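Motility protein B (Helicobacter pylori, PDB 3S02) probably forms, with MotA, the stator of the flagellar motor and fastens this torque-generating machinery to the cell wall through its peptidoglycan-binding, OmpA-like periplasmic domain. Local coordinates at residues Tyr38-Ala43 against Ile90-Asn95; Arg58-Asp63 against Ser102-Thr107. One frame throughout, in Å; residues are numbered along the deposited sequence.

Contact 1: residues Tyr38-Ala43 against Ile90-Asn95; sequences YIERIA and IQYGVN
The Schellman motif that ends helix 74-91 of the OmpA-like domain sets Tyr92 and Val94 against Glu40 and Ala43 of helix 36-46. Gly93, at a positive phi of 105°, is its C-prime residue: Gly93 N donates to Ile90 O and Val94 N turns back to Leu89 O, ending the helix and turning the chain; Tyr92 before the glycine and Val94 after it both meet helix 36-46. The Tyr92 ring lies flat over the start of the Glu40 side chain in a CH-pi contact, with Glu40 CB 3.7 Å from the ring centroid and almost on the ring normal. Because Glu40 CG stands anti to its own backbone nitrogen (chi1 -171°), the chain runs on across the same ring, its CG 3.6 Å from Tyr92 CD1. A bend at chi2 then leads the carboxylate away, its plane almost perpendicular to the ring. The aliphatic part of the glutamate, and not its charge, therefore makes the contact. Helix backbone joins in as well, Glu40 CA lying 3.6 Å from Tyr92 CD2. One turn on, Ala43 points toward the 90-95 segment, and its methyl group presses on the base of the tyrosine, CB to Tyr92 CB at 3.4 Å. Met36 also touches Tyr92, while Leu89 packs on Ile39 and Ala43 and continues the apolar seam between the two helices. Val94, which also touches Ile46, meets Ala43 through a single branch, CG2, which sits 3.8 Å from Ala43 CA and 4.0 Å from Ala43 CB.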
loop_
_atom_site.group_PDB
_atom_site.type_symbol
_atom_site.label_atom_id
_atom_site.label_comp_id
_atom_site.label_asym_id
_atom_site.label_seq_id
_atom_site.Cartn_x
_atom_site.Cartn_y
_atom_site.Cartn_z
ATOM N N TYR B 38 19.963 5.105 -10.355
ATOM C CA TYR B 38 18.810 4.391 -10.899
ATOM C C TYR B 38 17.531 4.953 -10.350
ATOM O O TYR B 38 16.544 5.037 -11.060
ATOM C CB TYR B 38 18.877 2.880 -10.630
ATOM C CG TYR B 38 17.859 2.105 -11.440
ATOM C CD1 TYR B 38 18.180 1.626 -12.703
ATOM C CD2 TYR B 38 16.565 1.862 -10.951
ATOM C CE1 TYR B 38 17.267 0.919 -13.451
ATOM C CE2 TYR B 38 15.632 1.173 -11.710
ATOM C CZ TYR B 38 15.996 0.700 -12.966
ATOM O OH TYR B 38 15.099 -0.015 -13.767
ATOM N N ILE B 39 17.551 5.342 -9.077
ATOM C CA ILE B 39 16.352 5.914 -8.467
ATOM C C ILE B 39 16.124 7.341 -8.952
ATOM O O ILE B 39 14.969 7.730 -9.203
ATOM C CB ILE B 39 16.355 5.816 -6.929
ATOM C CG1 ILE B 39 16.600 4.369 -6.495
ATOM C CG2 ILE B 39 15.021 6.257 -6.364
ATOM C CD1 ILE B 39 16.716 4.233 -5.010
ATOM N N GLU B 40 17.209 8.100 -9.137
ATOM C CA GLU B 40 17.104 9.451 -9.721
ATOM C C GLU B 40 16.440 9.405 -11.121
ATOM O O GLU B 40 15.507 10.161 -11.406
ATOM C CB GLU B 40 18.483 10.141 -9.774
ATOM C CG GLU B 40 18.467 11.647 -10.156
ATOM C CD GLU B 40 18.375 11.897 -11.666
ATOM O OE1 GLU B 40 18.705 11.012 -12.477
ATOM O OE2 GLU B 40 17.962 12.981 -12.062
ATOM N N ARG B 41 16.920 8.495 -11.965
ATOM C CA ARG B 41 16.317 8.206 -13.254
ATOM C C ARG B 41 14.801 8.091 -13.141
ATOM O O ARG B 41 14.084 8.870 -13.768
ATOM C CB ARG B 41 16.936 6.931 -13.840
ATOM C CG ARG B 41 16.541 6.608 -15.256
ATOM C CD ARG B 41 14.979 6.498 -15.499
ATOM N NE ARG B 41 14.775 6.100 -16.887
ATOM C CZ ARG B 41 15.338 5.011 -17.393
ATOM N NH1 ARG B 41 15.190 4.704 -18.673
ATOM N NH2 ARG B 41 16.062 4.233 -16.587
ATOM N N ILE B 42 14.296 7.171 -12.322
ATOM C CA ILE B 42 12.838 7.060 -12.151
ATOM C C ILE B 42 12.208 8.370 -11.694
ATOM O O ILE B 42 11.162 8.781 -12.218
ATOM C CB ILE B 42 12.423 5.954 -11.152
ATOM C CG1 ILE B 42 12.820 4.580 -11.687
ATOM C CG2 ILE B 42 10.895 6.034 -10.855
ATOM C CD1 ILE B 42 13.063 3.599 -10.615
ATOM N N ALA B 43 12.831 8.997 -10.696
ATOM C CA ALA B 43 12.336 10.266 -10.148
ATOM C C ALA B 43 12.169 11.256 -11.284
ATOM O O ALA B 43 11.109 11.849 -11.453
ATOM C CB ALA B 43 13.294 10.807 -9.103
ATOM N N ILE B 90 11.583 11.120 -3.004
ATOM C CA ILE B 90 11.332 12.468 -2.520
ATOM C C ILE B 90 12.633 13.313 -2.691
ATOM O O ILE B 90 12.634 14.380 -3.304
ATOM C CB ILE B 90 10.764 12.425 -1.059
ATOM C CG1 ILE B 90 9.394 11.704 -1.057
ATOM C CG2 ILE B 90 10.720 13.816 -0.414
ATOM C CD1 ILE B 90 8.720 11.540 0.334
ATOM N N GLN B 91 13.747 12.787 -2.219
ATOM C CA GLN B 91 15.016 13.438 -2.431
ATOM C C GLN B 91 15.125 14.019 -3.823
ATOM O O GLN B 91 15.607 15.132 -3.992
ATOM C CB GLN B 91 16.134 12.422 -2.303
ATOM C CG GLN B 91 17.139 12.697 -1.246
ATOM C CD GLN B 91 18.346 11.792 -1.407
ATOM O OE1 GLN B 91 19.199 12.010 -2.291
ATOM N NE2 GLN B 91 18.420 10.750 -0.558
ATOM N N TYR B 92 14.738 13.242 -4.830
ATOM C CA TYR B 92 14.998 13.640 -6.199
ATOM C C TYR B 92 13.839 14.401 -6.817
ATOM O O TYR B 92 13.739 14.500 -8.027
ATOM C CB TYR B 92 15.442 12.451 -7.060
ATOM C CG TYR B 92 16.814 11.927 -6.698
ATOM C CD1 TYR B 92 17.926 12.745 -6.756
ATOM C CD2 TYR B 92 16.999 10.610 -6.303
ATOM C CE1 TYR B 92 19.177 12.287 -6.415
ATOM C CE2 TYR B 92 18.259 10.133 -5.978
ATOM C CZ TYR B 92 19.341 10.986 -6.028
ATOM O OH TYR B 92 20.607 10.531 -5.689
ATOM N N GLY B 93 12.967 14.951 -5.988
ATOM C CA GLY B 93 11.952 15.863 -6.501
ATOM C C GLY B 93 10.522 15.355 -6.608
ATOM O O GLY B 93 9.594 16.160 -6.791
ATOM N N VAL B 94 10.312 14.047 -6.483
ATOM C CA VAL B 94 8.948 13.512 -6.529
ATOM C C VAL B 94 8.128 14.087 -5.373
ATOM O O VAL B 94 8.597 14.168 -4.232
ATOM C CB VAL B 94 8.895 11.968 -6.550
ATOM C CG1 VAL B 94 7.462 11.489 -6.617
ATOM C CG2 VAL B 94 9.627 11.435 -7.752
ATOM N N ASN B 95 6.912 14.509 -5.689
ATOM C CA ASN B 95 6.038 15.132 -4.732
ATOM C C ASN B 95 5.572 14.181 -3.617
ATOM O O ASN B 95 4.950 13.157 -3.890
ATOM C CB ASN B 95 4.876 15.744 -5.494
ATOM C CG ASN B 95 3.874 16.434 -4.606
ATOM O OD1 ASN B 95 2.709 16.546 -4.979
ATOM N ND2 ASN B 95 4.298 16.907 -3.439
#

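Contact 2: residues Arg58-Asp63 against Ser102-Thr107; sequences RGFTDD and SSYGST
Arg58 and Gly59 pair in parallel with Ser102 and Ser103, and backbone bonds continue past the strand ends. Gly59 N donates to Ser102 O (2.9 Å), and Gly59 O receives Tyr104 N at 3.0 Å in a nearly straight bond. Thr61 N reaches Gly105 O at 2.9 Å, from above the carbonyl plane. Thr61 O accepts a hydrogen bond from a water that also donates to Ser106 O, and Thr61 OG1 donates to Asp62 O.

In the type II' turn from Tyr104 to Thr107, Tyr104 O accepts both Thr107 N and Thr107 OG1, the hydroxyl approaching in the carbonyl plane at 2.6 Å. Ser103 OG accepts Gly105 N in an ST turn and is also hydrogen-bonded to Tyr75 O. Ser102 OG is hydrogen-bonded to Asn56 ND2 and to Ser102 OG of the second subunit.

Phe60 and Tyr104 point the same way in an offset stack, centroids 4.4 Å apart and planes at 17°, with Phe60 CE1 over the tyrosine face. In both, CG lies anti to the carbonyl carbon (chi1 -52° and -64°), sending the rings out alongside each other. Tyr104 OH lies over one face of the Arg58 guanidinium without a hydrogen bond. These are adjacent parallel strands of a beta-alpha-beta unit, 54-60 and 99-103, the latter outermost within this chain and paired antiparallel with the second subunit, so that the sheet crosses the interface.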
loop_
_atom_site.group_PDB
_atom_site.type_symbol
_atom_site.label_atom_id
_atom_site.label_comp_id
_atom_site.label_asym_id
_atom_site.label_seq_id
_atom_site.Cartn_x
_atom_site.Cartn_y
_atom_site.Cartn_z
ATOM N N ARG B 58 6.311 -0.664 -3.084
ATOM C CA ARG B 58 5.878 -1.859 -2.286
ATOM C C ARG B 58 7.006 -2.834 -2.157
ATOM O O ARG B 58 7.762 -3.023 -3.105
ATOM C CB ARG B 58 4.647 -2.517 -2.927
ATOM C CG ARG B 58 4.763 -2.424 -4.416
ATOM C CD ARG B 58 3.514 -2.576 -5.197
ATOM N NE ARG B 58 2.359 -1.841 -4.719
ATOM C CZ ARG B 58 1.132 -2.197 -5.078
ATOM N NH1 ARG B 58 0.970 -3.241 -5.903
ATOM N NH2 ARG B 58 0.085 -1.541 -4.615
ATOM N N GLY B 59 7.150 -3.418 -0.976
ATOM C CA GLY B 59 8.258 -4.342 -0.718
ATOM C C GLY B 59 7.801 -5.783 -0.524
ATOM O O GLY B 59 6.747 -6.029 0.102
ATOM N N PHE B 60 8.568 -6.732 -1.079
ATOM C CA PHE B 60 8.290 -8.164 -0.939
ATOM C C PHE B 60 9.600 -8.846 -0.589
ATOM O O PHE B 60 10.661 -8.403 -1.052
ATOM C CB PHE B 60 7.802 -8.817 -2.246
ATOM C CG PHE B 60 6.661 -8.129 -2.911
ATOM C CD1 PHE B 60 5.393 -8.693 -2.883
ATOM C CD2 PHE B 60 6.859 -6.928 -3.637
ATOM C CE1 PHE B 60 4.313 -8.065 -3.543
ATOM C CE2 PHE B 60 5.780 -6.285 -4.296
ATOM C CZ PHE B 60 4.500 -6.852 -4.244
ATOM N N THR B 61 9.522 -9.954 0.154
ATOM C CA THR B 61 10.690 -10.710 0.539
ATOM C C THR B 61 10.426 -12.213 0.353
ATOM O O THR B 61 9.259 -12.651 0.317
ATOM C CB THR B 61 11.023 -10.514 2.041
ATOM O OG1 THR B 61 10.001 -11.158 2.815
ATOM C CG2 THR B 61 11.090 -9.046 2.422
ATOM N N ASP B 62 11.504 -13.000 0.286
ATOM C CA ASP B 62 11.382 -14.433 0.452
ATOM C C ASP B 62 10.984 -14.751 1.882
ATOM O O ASP B 62 10.678 -13.839 2.681
ATOM C CB ASP B 62 12.709 -15.135 0.125
ATOM C CG ASP B 62 13.841 -14.720 1.043
ATOM O OD1 ASP B 62 13.617 -14.453 2.236
ATOM O OD2 ASP B 62 14.978 -14.645 0.573
ATOM N N ASP B 63 11.045 -16.037 2.222
ATOM C CA ASP B 63 10.640 -16.491 3.549
ATOM C C ASP B 63 11.816 -17.074 4.318
ATOM O O ASP B 63 11.643 -17.861 5.236
ATOM C CB ASP B 63 9.464 -17.474 3.452
ATOM C CG ASP B 63 9.889 -18.875 3.057
ATOM O OD1 ASP B 63 11.038 -19.080 2.560
ATOM O OD2 ASP B 63 9.055 -19.790 3.271
ATOM N N SER B 102 4.232 0.366 0.875
ATOM C CA SER B 102 3.487 -0.825 1.270
ATOM C C SER B 102 4.397 -1.996 1.556
ATOM O O SER B 102 5.501 -2.067 1.034
ATOM C CB SER B 102 2.540 -1.263 0.162
ATOM O OG SER B 102 1.663 -0.233 -0.197
ATOM N N SER B 103 3.886 -2.949 2.328
ATOM C CA SER B 103 4.626 -4.166 2.628
ATOM C C SER B 103 3.751 -5.377 2.452
ATOM O O SER B 103 2.601 -5.389 2.911
ATOM C CB SER B 103 5.149 -4.119 4.063
ATOM O OG SER B 103 5.639 -5.380 4.447
ATOM N N TYR B 104 4.282 -6.389 1.763
ATOM C CA TYR B 104 3.609 -7.718 1.663
ATOM C C TYR B 104 4.319 -8.759 2.468
ATOM O O TYR B 104 3.894 -9.902 2.495
ATOM C CB TYR B 104 3.527 -8.231 0.223
ATOM C CG TYR B 104 2.676 -7.359 -0.668
ATOM C CD1 TYR B 104 1.450 -7.816 -1.159
ATOM C CD2 TYR B 104 3.100 -6.063 -1.026
ATOM C CE1 TYR B 104 0.666 -7.028 -1.974
ATOM C CE2 TYR B 104 2.296 -5.255 -1.840
ATOM C CZ TYR B 104 1.095 -5.750 -2.299
ATOM O OH TYR B 104 0.348 -4.954 -3.104
ATOM N N GLY B 105 5.399 -8.352 3.125
ATOM C CA GLY B 105 6.301 -9.289 3.750
ATOM C C GLY B 105 6.640 -10.414 2.794
ATOM O O GLY B 105 7.100 -10.179 1.665
ATOM N N SER B 106 6.398 -11.632 3.250
ATOM C CA SER B 106 6.790 -12.832 2.537
ATOM C C SER B 106 5.594 -13.463 1.873
ATOM O O SER B 106 5.703 -14.559 1.306
ATOM C CB SER B 106 7.427 -13.838 3.498
ATOM O OG SER B 106 6.465 -14.407 4.383
ATOM N N THR B 107 4.450 -12.786 1.967
ATOM C CA THR B 107 3.207 -13.247 1.366
ATOM C C THR B 107 3.283 -12.905 -0.094
ATOM O O THR B 107 4.127 -12.113 -0.511
ATOM C CB THR B 107 1.980 -12.556 1.963
ATOM O OG1 THR B 107 1.902 -11.235 1.431
ATOM C CG2 THR B 107 2.055 -12.505 3.515
HETATM O O HOH W 1 8.057 -15.063 -0.234
HETATM O O HOH W 2 6.849 -12.111 -1.858
#

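In the fold
From the N terminus, the chain forms strands 6-9 and 12-16 before helix 36-46, which supplies the first half of contact 1. Strand 54-60 then opens contact 2, and helix 74-91 leads to the second half of contact 1, closing a loop of 46 residues. Strand 99-103 and the turn after it complete contact 2 across 38 residues. The segments thus alternate, and the two loops cross. Their centres are 22 Å apart, on opposite sides of the chain's centre. Contact 1 fastens the end of the crossover helix to the preceding helix, so that helix 74-91, packed on helix 36-46 at its end, connects the strands that contact 2 pairs.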